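Local structure of CBS domain containing membrane protein (Sphaerobacter thermophilus, 4ESY) at residues D38-A41 against K42-E46; E94-H97 against L98-T101; S126-D129 against Q130-H134; V141-G145 against V146-I150. The protein is of unknown function, but its C-terminal pair of CBS domains, the part described here, probably serves as a regulatory ligand-sensing module, as in other CBS-domain proteins. All coordinates share one frame; numbering follows the deposited sequence.

Contact 1. Residues D38-A41 against K42-E46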
ATOM      1  N   ASP B  38     -18.283   4.165  10.891  0.53 27.70           N
ATOM      2  CA  ASP B  38     -17.622   4.966  11.918  0.53 29.44           C
ATOM      3  C   ASP B  38     -16.710   4.096  12.809  0.53 28.33           C
ATOM      4  O   ASP B  38     -15.565   4.462  13.077  0.53 29.45           O
ATOM      5  CB  ASP B  38     -18.684   5.757  12.709  0.53 32.95           C
ATOM      6  CG  ASP B  38     -18.564   5.603  14.210  0.53 36.17           C
ATOM      7  OD1 ASP B  38     -19.551   5.159  14.844  0.53 38.89           O
ATOM      8  OD2 ASP B  38     -17.502   5.960  14.773  0.53 39.66           O
ATOM      9  N   ALA B  39     -17.207   2.937  13.234  1.00 23.77           N
ATOM     10  CA  ALA B  39     -16.418   1.999  14.023  1.00 22.16           C
ATOM     11  C   ALA B  39     -15.311   1.320  13.187  1.00 19.84           C
ATOM     12  O   ALA B  39     -14.180   1.136  13.646  1.00 20.30           O
ATOM     13  CB  ALA B  39     -17.333   0.918  14.647  1.00 19.88           C
ATOM     14  N   VAL B  40     -15.652   0.910  11.988  1.00 18.96           N
ATOM     15  CA  VAL B  40     -14.641   0.330  11.098  1.00 20.19           C
ATOM     16  C   VAL B  40     -13.454   1.310  10.898  1.00 19.92           C
ATOM     17  O   VAL B  40     -12.296   0.899  10.948  1.00 21.64           O
ATOM     18  CB  VAL B  40     -15.235  -0.022   9.727  1.00 21.37           C
ATOM     19  CG1 VAL B  40     -14.123  -0.411   8.716  1.00 19.00           C
ATOM     20  CG2 VAL B  40     -16.330  -1.129   9.885  1.00 22.16           C
ATOM     21  N   ALA B  41     -13.767   2.574  10.652  1.00 20.95           N
ATOM     22  CA  ALA B  41     -12.727   3.594  10.442  1.00 24.84           C
ATOM     23  C   ALA B  41     -11.843   3.682  11.680  1.00 25.89           C
ATOM     24  O   ALA B  41     -10.615   3.625  11.585  1.00 24.33           O
ATOM     25  CB  ALA B  41     -13.325   4.972  10.086  1.00 25.95           C
ATOM     26  N   LYS B  42     -12.495   3.783  12.837  1.00 25.77           N
ATOM     27  CA  LYS B  42     -11.811   3.838  14.111  1.00 29.42           C
ATOM     28  C   LYS B  42     -10.862   2.650  14.346  1.00 27.99           C
ATOM     29  O   LYS B  42      -9.723   2.837  14.762  1.00 30.96           O
ATOM     30  CB  LYS B  42     -12.810   3.923  15.258  1.00 32.84           C
ATOM     31  CG  LYS B  42     -12.118   4.114  16.598  1.00 41.46           C
ATOM     32  CD  LYS B  42     -13.105   4.293  17.751  1.00 47.86           C
ATOM     33  CE  LYS B  42     -12.360   4.487  19.072  1.00 53.74           C
ATOM     34  NZ  LYS B  42     -13.256   4.235  20.226  1.00 56.08           N
ATOM     35  N   THR B  43     -11.351   1.442  14.095  1.00 25.90           N
ATOM     36  CA  THR B  43     -10.556   0.223  14.190  1.00 25.24           C
ATOM     37  C   THR B  43      -9.337   0.274  13.282  1.00 25.30           C
ATOM     38  O   THR B  43      -8.212   0.032  13.729  1.00 29.66           O
ATOM     39  CB  THR B  43     -11.406  -1.007  13.826  1.00 25.08           C
ATOM     40  OG1 THR B  43     -12.517  -1.065  14.715  1.00 24.41           O
ATOM     41  CG2 THR B  43     -10.598  -2.281  13.955  1.00 24.38           C
HETATM   42  N   MSE B  44      -9.549   0.643  12.031  1.00 22.62           N
HETATM   43  CA  MSE B  44      -8.462   0.650  11.023  1.00 28.90           C
HETATM   44  C   MSE B  44      -7.384   1.674  11.345  1.00 30.16           C
HETATM   45  O   MSE B  44      -6.186   1.414  11.186  1.00 30.79           O
HETATM   46  CB  MSE B  44      -9.010   0.956   9.620  1.00 23.04           C
HETATM   47  CG  MSE B  44      -9.826  -0.193   8.948  1.00 25.55           C
HETATM   48 SE   MSE B  44     -10.501   0.559   7.231  0.84 39.11          SE
HETATM   49  CE  MSE B  44     -10.921  -1.108   6.374  1.00 35.90           C
ATOM     50  N   LEU B  45      -7.826   2.852  11.767  1.00 29.65           N
ATOM     51  CA  LEU B  45      -6.905   3.889  12.186  1.00 32.97           C
ATOM     52  C   LEU B  45      -6.185   3.544  13.507  1.00 36.05           C
ATOM     53  O   LEU B  45      -5.003   3.822  13.639  1.00 37.34           O
ATOM     54  CB  LEU B  45      -7.613   5.252  12.286  1.00 29.63           C
ATOM     55  CG  LEU B  45      -8.043   5.914  10.973  1.00 31.41           C
ATOM     56  CD1 LEU B  45      -8.824   7.161  11.314  1.00 31.38           C
ATOM     57  CD2 LEU B  45      -6.818   6.265  10.101  1.00 32.14           C
ATOM     58  N   GLU B  46      -6.884   2.956  14.481  1.00 37.21           N
ATOM     59  CA  GLU B  46      -6.212   2.537  15.734  1.00 42.70           C
ATOM     60  C   GLU B  46      -5.086   1.561  15.424  1.00 39.58           C
ATOM     61  O   GLU B  46      -4.021   1.639  15.999  1.00 41.23           O
ATOM     62  CB  GLU B  46      -7.165   1.839  16.723  1.00 49.45           C
ATOM     63  CG  GLU B  46      -8.274   2.696  17.317  1.00 57.30           C
ATOM     64  CD  GLU B  46      -8.057   3.054  18.773  1.00 65.80           C
ATOM     65  OE1 GLU B  46      -8.801   3.934  19.267  1.00 68.15           O
ATOM     66  OE2 GLU B  46      -7.153   2.468  19.422  1.00 69.50           O
TER

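Contact 2. Residues E94-H97 against L98-T101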
ATOM      1  N   GLU B  94     -22.218  19.936   5.682  1.00 38.25           N
ATOM      2  CA  GLU B  94     -22.002  18.845   4.747  1.00 35.24           C
ATOM      3  C   GLU B  94     -21.053  17.797   5.315  1.00 32.49           C
ATOM      4  O   GLU B  94     -21.237  16.611   5.078  1.00 30.97           O
ATOM      5  CB  GLU B  94     -21.492  19.366   3.399  1.00 37.72           C
ATOM      6  CG  GLU B  94     -22.500  20.244   2.683  1.00 48.23           C
ATOM      7  CD  GLU B  94     -23.871  19.589   2.635  1.00 55.31           C
ATOM      8  OE1 GLU B  94     -23.975  18.442   2.126  1.00 54.37           O
ATOM      9  OE2 GLU B  94     -24.836  20.207   3.143  1.00 60.30           O
ATOM     10  N   VAL B  95     -20.022  18.237   6.033  1.00 32.23           N
ATOM     11  CA  VAL B  95     -19.125  17.304   6.728  1.00 31.35           C
ATOM     12  C   VAL B  95     -19.920  16.544   7.778  1.00 31.32           C
ATOM     13  O   VAL B  95     -19.741  15.349   7.955  1.00 30.37           O
ATOM     14  CB  VAL B  95     -17.937  18.045   7.431  1.00 31.56           C
ATOM     15  CG1 VAL B  95     -17.095  17.060   8.286  1.00 31.81           C
ATOM     16  CG2 VAL B  95     -17.075  18.803   6.418  1.00 29.59           C
ATOM     17  N   GLU B  96     -20.794  17.241   8.494  1.00 34.67           N
ATOM     18  CA  GLU B  96     -21.563  16.569   9.526  1.00 38.94           C
ATOM     19  C   GLU B  96     -22.468  15.515   8.917  1.00 36.74           C
ATOM     20  O   GLU B  96     -22.649  14.433   9.483  1.00 34.95           O
ATOM     21  CB  GLU B  96     -22.376  17.554  10.357  1.00 49.27           C
ATOM     22  CG  GLU B  96     -22.026  17.500  11.843  1.00 57.16           C
ATOM     23  CD  GLU B  96     -21.996  16.070  12.439  1.00 61.54           C
ATOM     24  OE1 GLU B  96     -20.996  15.737  13.125  1.00 62.57           O
ATOM     25  OE2 GLU B  96     -22.967  15.289  12.252  1.00 63.94           O
ATOM     26  N   HIS B  97     -22.997  15.816   7.739  1.00 35.28           N
ATOM     27  CA  HIS B  97     -23.834  14.860   7.025  1.00 36.11           C
ATOM     28  C   HIS B  97     -23.061  13.584   6.619  1.00 32.82           C
ATOM     29  O   HIS B  97     -23.590  12.450   6.648  1.00 31.04           O
ATOM     30  CB  HIS B  97     -24.456  15.531   5.805  1.00 41.00           C
ATOM     31  CG  HIS B  97     -25.292  14.604   4.988  1.00 46.06           C
ATOM     32  ND1 HIS B  97     -26.451  14.036   5.468  1.00 49.51           N
ATOM     33  CD2 HIS B  97     -25.106  14.099   3.743  1.00 47.65           C
ATOM     34  CE1 HIS B  97     -26.957  13.237   4.545  1.00 51.80           C
ATOM     35  NE2 HIS B  97     -26.159  13.255   3.491  1.00 50.37           N
ATOM     36  N   LEU B  98     -21.804  13.775   6.233  1.00 29.82           N
ATOM     37  CA  LEU B  98     -20.929  12.642   5.976  1.00 28.30           C
ATOM     38  C   LEU B  98     -20.755  11.776   7.222  1.00 27.00           C
ATOM     39  O   LEU B  98     -20.882  10.555   7.157  1.00 26.74           O
ATOM     40  CB  LEU B  98     -19.573  13.129   5.450  1.00 27.74           C
ATOM     41  CG  LEU B  98     -19.654  13.794   4.077  1.00 28.59           C
ATOM     42  CD1 LEU B  98     -18.254  14.238   3.625  1.00 26.53           C
ATOM     43  CD2 LEU B  98     -20.303  12.838   3.062  1.00 28.66           C
ATOM     44  N   PHE B  99     -20.446  12.396   8.348  1.00 27.77           N
ATOM     45  CA  PHE B  99     -20.364  11.655   9.610  1.00 29.30           C
ATOM     46  C   PHE B  99     -21.662  10.915   9.964  1.00 30.58           C
ATOM     47  O   PHE B  99     -21.612   9.766  10.437  1.00 29.33           O
ATOM     48  CB  PHE B  99     -19.937  12.550  10.773  1.00 30.94           C
ATOM     49  CG  PHE B  99     -18.478  12.903  10.761  1.00 31.97           C
ATOM     50  CD1 PHE B  99     -17.510  11.916  10.614  1.00 31.26           C
ATOM     51  CD2 PHE B  99     -18.072  14.237  10.868  1.00 33.47           C
ATOM     52  CE1 PHE B  99     -16.139  12.249  10.601  1.00 31.47           C
ATOM     53  CE2 PHE B  99     -16.709  14.585  10.857  1.00 32.93           C
ATOM     54  CZ  PHE B  99     -15.743  13.594  10.725  1.00 31.61           C
ATOM     55  N   GLU B 100     -22.796  11.578   9.749  0.60 33.37           N
ATOM     56  CA  GLU B 100     -24.111  10.992  10.010  0.60 35.79           C
ATOM     57  C   GLU B 100     -24.272   9.703   9.181  0.60 33.17           C
ATOM     58  O   GLU B 100     -24.677   8.656   9.682  0.60 32.45           O
ATOM     59  CB  GLU B 100     -25.228  12.001   9.664  0.60 38.72           C
ATOM     60  CG  GLU B 100     -25.257  13.263  10.524  0.60 41.38           C
ATOM     61  CD  GLU B 100     -26.175  14.390   9.969  0.60 53.07           C
ATOM     62  OE1 GLU B 100     -26.171  15.509  10.539  0.60 53.58           O
ATOM     63  OE2 GLU B 100     -26.895  14.168   8.968  0.60 53.21           O
ATOM     64  N   THR B 101     -23.937   9.794   7.903  1.00 32.14           N
ATOM     65  CA  THR B 101     -24.015   8.665   6.998  1.00 31.73           C
ATOM     66  C   THR B 101     -23.110   7.518   7.462  1.00 29.20           C
ATOM     67  O   THR B 101     -23.500   6.359   7.392  1.00 31.21           O
ATOM     68  CB  THR B 101     -23.653   9.091   5.562  1.00 34.40           C
ATOM     69  OG1 THR B 101     -24.650  10.016   5.089  1.00 38.89           O
ATOM     70  CG2 THR B 101     -23.642   7.867   4.624  1.00 33.04           C
TER
HETATM   71  O   HOH W   1     -25.299  15.424  13.504  1.00 52.36           O

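Contact 3. Residues S126-D129 against Q130-H134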
ATOM      1  N   SER B 126       2.314 -20.284  -4.910  1.00 29.32           N
ATOM      2  CA  SER B 126       0.956 -20.587  -5.341  1.00 31.47           C
ATOM      3  C   SER B 126       0.015 -19.376  -5.137  1.00 30.82           C
ATOM      4  O   SER B 126      -0.852 -19.102  -5.965  1.00 31.59           O
ATOM      5  CB  SER B 126       0.450 -21.814  -4.570  1.00 34.77           C
ATOM      6  OG  SER B 126       0.163 -21.454  -3.224  1.00 36.14           O
ATOM      7  N   ILE B 127       0.181 -18.637  -4.042  1.00 28.14           N
ATOM      8  CA  ILE B 127      -0.616 -17.430  -3.862  1.00 26.43           C
ATOM      9  C   ILE B 127      -0.166 -16.335  -4.863  1.00 27.71           C
ATOM     10  O   ILE B 127      -0.984 -15.632  -5.448  1.00 34.80           O
ATOM     11  CB  ILE B 127      -0.660 -16.973  -2.360  1.00 30.15           C
ATOM     12  CG1 ILE B 127      -1.692 -15.876  -2.142  1.00 33.85           C
ATOM     13  CG2 ILE B 127       0.632 -16.394  -1.929  1.00 31.41           C
ATOM     14  CD1 ILE B 127      -2.199 -15.808  -0.667  1.00 39.62           C
ATOM     15  N   ALA B 128       1.130 -16.223  -5.094  1.00 27.84           N
ATOM     16  CA  ALA B 128       1.635 -15.311  -6.134  1.00 30.51           C
ATOM     17  C   ALA B 128       0.977 -15.628  -7.490  1.00 33.98           C
ATOM     18  O   ALA B 128       0.551 -14.735  -8.222  1.00 35.06           O
ATOM     19  CB  ALA B 128       3.142 -15.423  -6.242  1.00 30.68           C
ATOM     20  N   ASP B 129       0.870 -16.912  -7.794  1.00 34.17           N
ATOM     21  CA  ASP B 129       0.213 -17.336  -9.010  1.00 38.52           C
ATOM     22  C   ASP B 129      -1.250 -16.953  -9.037  1.00 38.86           C
ATOM     23  O   ASP B 129      -1.759 -16.542 -10.068  1.00 42.55           O
ATOM     24  CB  ASP B 129       0.385 -18.842  -9.186  1.00 44.45           C
ATOM     25  CG  ASP B 129       1.824 -19.215  -9.508  1.00 47.29           C
ATOM     26  OD1 ASP B 129       2.618 -18.273  -9.787  1.00 45.64           O
ATOM     27  OD2 ASP B 129       2.157 -20.429  -9.477  1.00 49.27           O
ATOM     28  N   GLN B 130      -1.911 -17.094  -7.887  0.53 37.21           N
ATOM     29  CA  GLN B 130      -3.296 -16.670  -7.720  0.53 39.16           C
ATOM     30  C   GLN B 130      -3.447 -15.177  -8.014  0.53 39.96           C
ATOM     31  O   GLN B 130      -4.364 -14.771  -8.723  0.53 41.75           O
ATOM     32  CB  GLN B 130      -3.792 -16.981  -6.295  0.53 37.59           C
ATOM     33  CG  GLN B 130      -4.227 -18.437  -6.055  0.53 38.50           C
ATOM     34  CD  GLN B 130      -4.722 -18.673  -4.628  0.53 36.31           C
ATOM     35  OE1 GLN B 130      -4.192 -18.107  -3.675  0.53 33.69           O
ATOM     36  NE2 GLN B 130      -5.733 -19.518  -4.482  0.53 37.14           N
HETATM   37  N   MSE B 131      -2.539 -14.372  -7.460  1.00 40.36           N
HETATM   38  CA  MSE B 131      -2.575 -12.900  -7.628  1.00 45.05           C
HETATM   39  C   MSE B 131      -2.669 -12.530  -9.098  1.00 52.11           C
HETATM   40  O   MSE B 131      -3.647 -11.937  -9.533  1.00 54.99           O
HETATM   41  CB  MSE B 131      -1.324 -12.207  -7.075  1.00 43.32           C
HETATM   42  CG  MSE B 131      -1.292 -11.961  -5.597  1.00 41.47           C
HETATM   43 SE   MSE B 131      -2.375 -10.551  -4.772  0.86 47.85          SE
HETATM   44  CE  MSE B 131      -1.921 -11.073  -2.952  1.00 36.62           C
ATOM     45  N   ARG B 132      -1.642 -12.903  -9.849  1.00 57.61           N
ATOM     46  CA  ARG B 132      -1.553 -12.593 -11.271  1.00 66.81           C
ATOM     47  C   ARG B 132      -2.716 -13.157 -12.087  1.00 67.88           C
ATOM     48  O   ARG B 132      -3.281 -12.450 -12.919  1.00 72.71           O
ATOM     49  CB  ARG B 132      -0.239 -13.116 -11.861  1.00 73.71           C
ATOM     50  CG  ARG B 132       0.976 -12.978 -10.966  1.00 76.89           C
ATOM     51  CD  ARG B 132       2.224 -13.477 -11.698  1.00 84.38           C
ATOM     52  NE  ARG B 132       3.138 -14.222 -10.831  1.00 85.39           N
ATOM     53  CZ  ARG B 132       3.547 -15.463 -11.078  1.00 88.23           C
ATOM     54  NH1 ARG B 132       4.376 -16.073 -10.233  1.00 86.71           N
ATOM     55  NH2 ARG B 132       3.123 -16.091 -12.174  1.00 91.62           N
ATOM     56  N   ARG B 133      -3.053 -14.426 -11.860  1.00 64.82           N
ATOM     57  CA  ARG B 133      -4.070 -15.121 -12.654  1.00 67.81           C
ATOM     58  C   ARG B 133      -5.432 -14.466 -12.555  1.00 68.46           C
ATOM     59  O   ARG B 133      -6.169 -14.413 -13.531  1.00 74.44           O
ATOM     60  CB  ARG B 133      -4.173 -16.588 -12.250  1.00 67.79           C
ATOM     61  CG  ARG B 133      -5.349 -17.349 -12.842  1.00 73.87           C
ATOM     62  CD  ARG B 133      -5.171 -18.862 -12.658  1.00 76.09           C
ATOM     63  NE  ARG B 133      -4.708 -19.188 -11.304  1.00 74.36           N
ATOM     64  CZ  ARG B 133      -3.487 -19.638 -10.998  1.00 72.86           C
ATOM     65  NH1 ARG B 133      -2.582 -19.844 -11.957  1.00 74.67           N
ATOM     66  NH2 ARG B 133      -3.171 -19.889  -9.728  1.00 68.16           N
ATOM     67  N   HIS B 134      -5.762 -13.959 -11.378  1.00 62.35           N
ATOM     68  CA  HIS B 134      -7.016 -13.264 -11.200  1.00 63.13           C
ATOM     69  C   HIS B 134      -6.787 -11.771 -11.219  1.00 63.52           C
ATOM     70  O   HIS B 134      -7.726 -10.998 -11.069  1.00 63.21           O
ATOM     71  CB  HIS B 134      -7.661 -13.658  -9.882  1.00 60.69           C
ATOM     72  CG  HIS B 134      -8.065 -15.097  -9.816  1.00 60.74           C
ATOM     73  ND1 HIS B 134      -9.230 -15.568 -10.382  1.00 64.12           N
ATOM     74  CD2 HIS B 134      -7.464 -16.166  -9.242  1.00 57.52           C
ATOM     75  CE1 HIS B 134      -9.328 -16.867 -10.164  1.00 63.91           C
ATOM     76  NE2 HIS B 134      -8.268 -17.256  -9.476  1.00 60.22           N
TER
HETATM   77  O   HOH W   2      -2.619 -20.347  -2.778  1.00 48.72           O

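Contact 4. Residues V141-G145 against V146-I150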
ATOM      1  N   VAL B 141      -6.398 -15.151   3.955  1.00 25.49           N
ATOM      2  CA  VAL B 141      -5.891 -16.456   4.372  1.00 23.79           C
ATOM      3  C   VAL B 141      -6.828 -16.946   5.460  1.00 26.08           C
ATOM      4  O   VAL B 141      -7.143 -16.226   6.401  1.00 26.21           O
ATOM      5  CB  VAL B 141      -4.428 -16.385   4.862  1.00 22.69           C
ATOM      6  CG1 VAL B 141      -3.875 -17.784   5.116  1.00 23.92           C
ATOM      7  CG2 VAL B 141      -3.557 -15.667   3.824  1.00 22.41           C
ATOM      8  N   VAL B 142      -7.307 -18.170   5.284  1.00 26.32           N
ATOM      9  CA  VAL B 142      -8.287 -18.771   6.156  1.00 30.16           C
ATOM     10  C   VAL B 142      -7.766 -20.097   6.646  1.00 32.80           C
ATOM     11  O   VAL B 142      -7.229 -20.876   5.866  1.00 34.05           O
ATOM     12  CB  VAL B 142      -9.584 -18.990   5.382  1.00 35.40           C
ATOM     13  CG1 VAL B 142     -10.563 -19.817   6.192  1.00 40.11           C
ATOM     14  CG2 VAL B 142     -10.171 -17.649   5.024  1.00 34.39           C
ATOM     15  N   GLN B 143      -7.924 -20.336   7.945  1.00 34.17           N
ATOM     16  CA  GLN B 143      -7.508 -21.563   8.608  1.00 37.79           C
ATOM     17  C   GLN B 143      -8.719 -22.050   9.415  1.00 48.57           C
ATOM     18  O   GLN B 143      -9.071 -21.462  10.444  1.00 48.41           O
ATOM     19  CB  GLN B 143      -6.289 -21.283   9.509  1.00 34.27           C
ATOM     20  CG  GLN B 143      -5.755 -22.505  10.314  1.00 59.41           C
ATOM     21  CD  GLN B 143      -4.604 -22.148  11.267  1.00 61.37           C
ATOM     22  OE1 GLN B 143      -4.106 -21.016  11.286  1.00 61.71           O
ATOM     23  NE2 GLN B 143      -4.188 -23.110  12.069  1.00 64.54           N
ATOM     24  N   ASP B 144      -9.387 -23.084   8.901  1.00 57.12           N
ATOM     25  CA  ASP B 144     -10.610 -23.651   9.497  1.00 63.11           C
ATOM     26  C   ASP B 144     -11.797 -22.678   9.520  1.00 62.87           C
ATOM     27  O   ASP B 144     -12.478 -22.564  10.540  1.00 64.39           O
ATOM     28  CB  ASP B 144     -10.363 -24.171  10.922  1.00 67.49           C
ATOM     29  CG  ASP B 144      -9.143 -25.085  11.027  1.00 71.54           C
ATOM     30  OD1 ASP B 144      -8.913 -25.917  10.112  1.00 74.27           O
ATOM     31  OD2 ASP B 144      -8.414 -24.966  12.045  1.00 71.56           O
ATOM     32  N   GLY B 145     -12.051 -21.981   8.415  1.00 60.34           N
ATOM     33  CA  GLY B 145     -13.167 -21.043   8.356  1.00 58.66           C
ATOM     34  C   GLY B 145     -12.866 -19.632   8.869  1.00 52.91           C
ATOM     35  O   GLY B 145     -13.544 -18.659   8.469  1.00 51.57           O
ATOM     36  N   VAL B 146     -11.831 -19.550   9.719  1.00 46.71           N
ATOM     37  CA  VAL B 146     -11.371 -18.344  10.415  1.00 38.73           C
ATOM     38  C   VAL B 146     -10.247 -17.608   9.704  1.00 31.38           C
ATOM     39  O   VAL B 146      -9.176 -18.209   9.446  1.00 27.47           O
ATOM     40  CB  VAL B 146     -10.796 -18.740  11.786  1.00 39.16           C
ATOM     41  CG1 VAL B 146     -10.178 -17.558  12.488  1.00 36.87           C
ATOM     42  CG2 VAL B 146     -11.888 -19.348  12.672  1.00 44.70           C
ATOM     43  N   PRO B 147     -10.448 -16.297   9.441  1.00 29.28           N
ATOM     44  CA  PRO B 147      -9.413 -15.465   8.813  1.00 28.19           C
ATOM     45  C   PRO B 147      -8.156 -15.416   9.693  1.00 24.66           C
ATOM     46  O   PRO B 147      -8.227 -15.276  10.899  1.00 26.82           O
ATOM     47  CB  PRO B 147     -10.049 -14.059   8.746  1.00 30.55           C
ATOM     48  CG  PRO B 147     -11.468 -14.223   9.155  1.00 33.13           C
ATOM     49  CD  PRO B 147     -11.618 -15.514   9.893  1.00 32.57           C
ATOM     50  N   VAL B 148      -6.998 -15.536   9.098  1.00 22.59           N
ATOM     51  CA  VAL B 148      -5.792 -15.428   9.895  1.00 22.56           C
ATOM     52  C   VAL B 148      -4.897 -14.391   9.266  1.00 23.10           C
ATOM     53  O   VAL B 148      -3.851 -14.074   9.789  1.00 25.08           O
ATOM     54  CB  VAL B 148      -5.022 -16.776   9.950  1.00 36.19           C
ATOM     55  CG1 VAL B 148      -5.799 -17.814  10.754  1.00 37.15           C
ATOM     56  CG2 VAL B 148      -4.756 -17.280   8.551  1.00 34.70           C
ATOM     57  N   GLY B 149      -5.305 -13.850   8.130  1.00 24.52           N
ATOM     58  CA  GLY B 149      -4.523 -12.790   7.528  1.00 25.30           C
ATOM     59  C   GLY B 149      -5.072 -12.345   6.195  1.00 26.19           C
ATOM     60  O   GLY B 149      -6.014 -12.947   5.684  1.00 25.45           O
ATOM     61  N   ILE B 150      -4.480 -11.283   5.644  1.00 26.39           N
ATOM     62  CA  ILE B 150      -4.717 -10.872   4.262  1.00 26.35           C
ATOM     63  C   ILE B 150      -3.351 -10.654   3.636  1.00 24.31           C
ATOM     64  O   ILE B 150      -2.517  -9.962   4.200  1.00 26.32           O
ATOM     65  CB  ILE B 150      -5.540  -9.576   4.128  1.00 28.74           C
ATOM     66  CG1 ILE B 150      -7.007  -9.803   4.466  1.00 29.28           C
ATOM     67  CG2 ILE B 150      -5.496  -9.069   2.664  1.00 31.80           C
ATOM     68  CD1 ILE B 150      -7.834  -8.493   4.548  1.00 37.91           C
TER

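Contact 1. Residues D38-A41 against K42-E46
The backbone carbonyls of Asp-38, Ala-39, Val-40 and Ala-41 each accept the amide four residues on, which makes 38-41 and 42-46 consecutive turns of one alpha helix, residues 37-46, in the first CBS domain of the chain. The bonds differ in length. Thr-43 N lies 2.9 Å from Ala-39 O with 170° at the hydrogen, and Leu-45 N reaches Ala-41 O at the same 2.9 Å. Lys-42 N stands farther off, 3.2 Å from Asp-38 O. The backbone of Asp-38 is also hydrogen-bonded to Gly-102, at the end of helix 92-102.

On the buried side, Val-40 and the selenomethionine Met-44 lie alongside each other and point the same way. Val-40 holds CG1 opposite its backbone N (chi1 171°), on the side of its own carbonyl, and this branch leans toward the next turn, 4.0 Å from Met-44 CE. The selenium SE of Met-44 is equally near, 4.0 Å from Val-40 CG1, so the methyl branch touches both outer atoms of the chain. Phe-77 packs against Met-44, and on the neighbouring flank Tyr-80 touches Ala-41. Lys-42 is fully extended and leads away into the exposed side, leaving its CB 3.5 Å from Ala-39 O. The same carbonyl has the threonine hydroxyl at hand: Thr-43 keeps OG1 beside its own backbone N (chi1 -59°), 3.0 Å from Ala-39 O, although another acceptor competes for that proton.

Contact 2. Residues E94-H97 against L98-T101
Val-95 and Phe-99 make the apolar part of this helical turn, lying side by side with Val-95 CG1 3.6 Å from Phe-99 CE2; Ile-79 packs against both. Among the hydrogen bonds, the carbonyl of His-97 is held twice, Thr-101 N reaching His-97 O at 3.0 Å and Thr-101 OG1 at 3.1 Å, from opposite faces of the carbonyl plane. A chi1 of -65° puts OG1 on the side of its own N, within reach of that oxygen. Charged groups occupy another flank. Glu-96 OE2 and Glu-100 OE1, in the conformer described, are 3.6 Å apart, a like-charged pair probably eased by a water that donates to both and by the salt bridge from Arg-103 to Glu-96. The His-97 ring has Thr-101 OG1 over one face, near the rim, and the Glu-100 carboxylate at its edge, turned almost perpendicular. Were His-97 an alanine, the Thr-101 hydroxyl and the Glu-100 carboxylate would probably lose a neighbour, as would the basic side chain of another protein chain that packs on the ring. Helix 92-102 is thus amphipathic, with Val-95 and Leu-98 buried and acidic residues on more accessible flanks, Glu-94 salt-bridged to a basic side chain of that other chain.

Contact 3. Residues S126-D129 against Q130-H134
Met-131 N binds Ile-127 O at 2.8 Å on the tightly packed side of this turn. Ile-127 and the selenomethionine Met-131 both project into the buried interior, against Ile-139, Val-151 and Leu-156, and the buried Ala-128 shares the contact with Leu-156. Helix 124-134 is thus packed on the hairpin of strands 138-143 and 146-152, the helix-on-sheet arrangement of a CBS domain, in this case the second of the chain.

The accessible side carries the partly exposed Asp-129 and Arg-132 and the exposed Arg-133, and here a backbone bond is longer, Arg-132 N lying 3.3 Å from Ala-128 O. Arg-132 bends at chi3 (-141°), which brings its guanidinium back over Asp-129. The salt bridge from NH1 to Asp-129 OD1 is 2.9 Å, yet the oxygen sits over one face of the guanidinium and the two planes are 74° apart, far from a coplanar pairing. The other carboxylate oxygen, Asp-129 OD2, is salt-bridged to Arg-16. Arg-133 lays the face of its guanidinium over the Asp-129 carbonyl, with Asp-129 O 3.6 Å above its centre. Toward the start of the helix, OE1 of the Gln-130 conformer described is 3.7 Å from Ile-127 CG1 and weakly accepts a water, which also donates to Ser-126 OG at 3.0 Å, while Ser-126 OG is hydrogen-bonded to Ser-123 O as well.

Contact 4. Residues V141-G145 against V146-I150
Val-141 faces two residues at once, Val-148 and Gly-149, the signature of a classic beta bulge in this antiparallel hairpin. Its carbonyl O accepts Val-148 N at 2.8 Å and, weakly, Gly-149 N, while Val-141 N reaches Gly-149 O at 2.8 Å in an almost straight bond (178° at the hydrogen). Toward the tip, Gln-143 N binds Val-146 O at 2.9 Å, and the return bond is weak. Val-148 carries the side-chain contact: its CG2 comes obliquely to 3.6 Å from Val-141 CG1, and its CG1 lies 3.7 Å from Gln-143 OE1, across the glutamine chain at about a right angle. A chi1 of -69° divides the two branches between these neighbours. A glycine in its place would remove both branches and would probably open a gap beside Val-141 CG1 and leave the Gln-143 side chain freer to turn. A type I' turn through Asp-144 and Gly-145 joins the strands; at the backbone angles of Gly-145 a CB would press against the carbonyl O of Asp-144. Outward, Val-141 packs on Ile-20, Leu-24 and Pro-120, the Val-142 backbone is hydrogen-bonded with Ala-118, and Pro-147 rests on Pro-53 and Val-55 of strand 53-55.

Overall arrangement
Contacts 1 and 2 lie on the same side of the chain's centre, about 16 Å apart between centres, and contact 3 lies across it, about 30 Å from contact 1. Contact 1 lies in the first CBS domain; contacts 3 and 4 both lie in the second, where helix 124-134 backs on the hairpin that contains contact 4. Contacts 1 and 3 each set a buried apolar side with a selenomethionine against a polar one, but only contact 3 has a salt bridge between its own segments. Contact 2, farther from the centre, is more acidic and meets another chain. Contact 4 is governed by strand pairing, with Val-141, Pro-147 and Gly-149 buried and the turn end largely exposed.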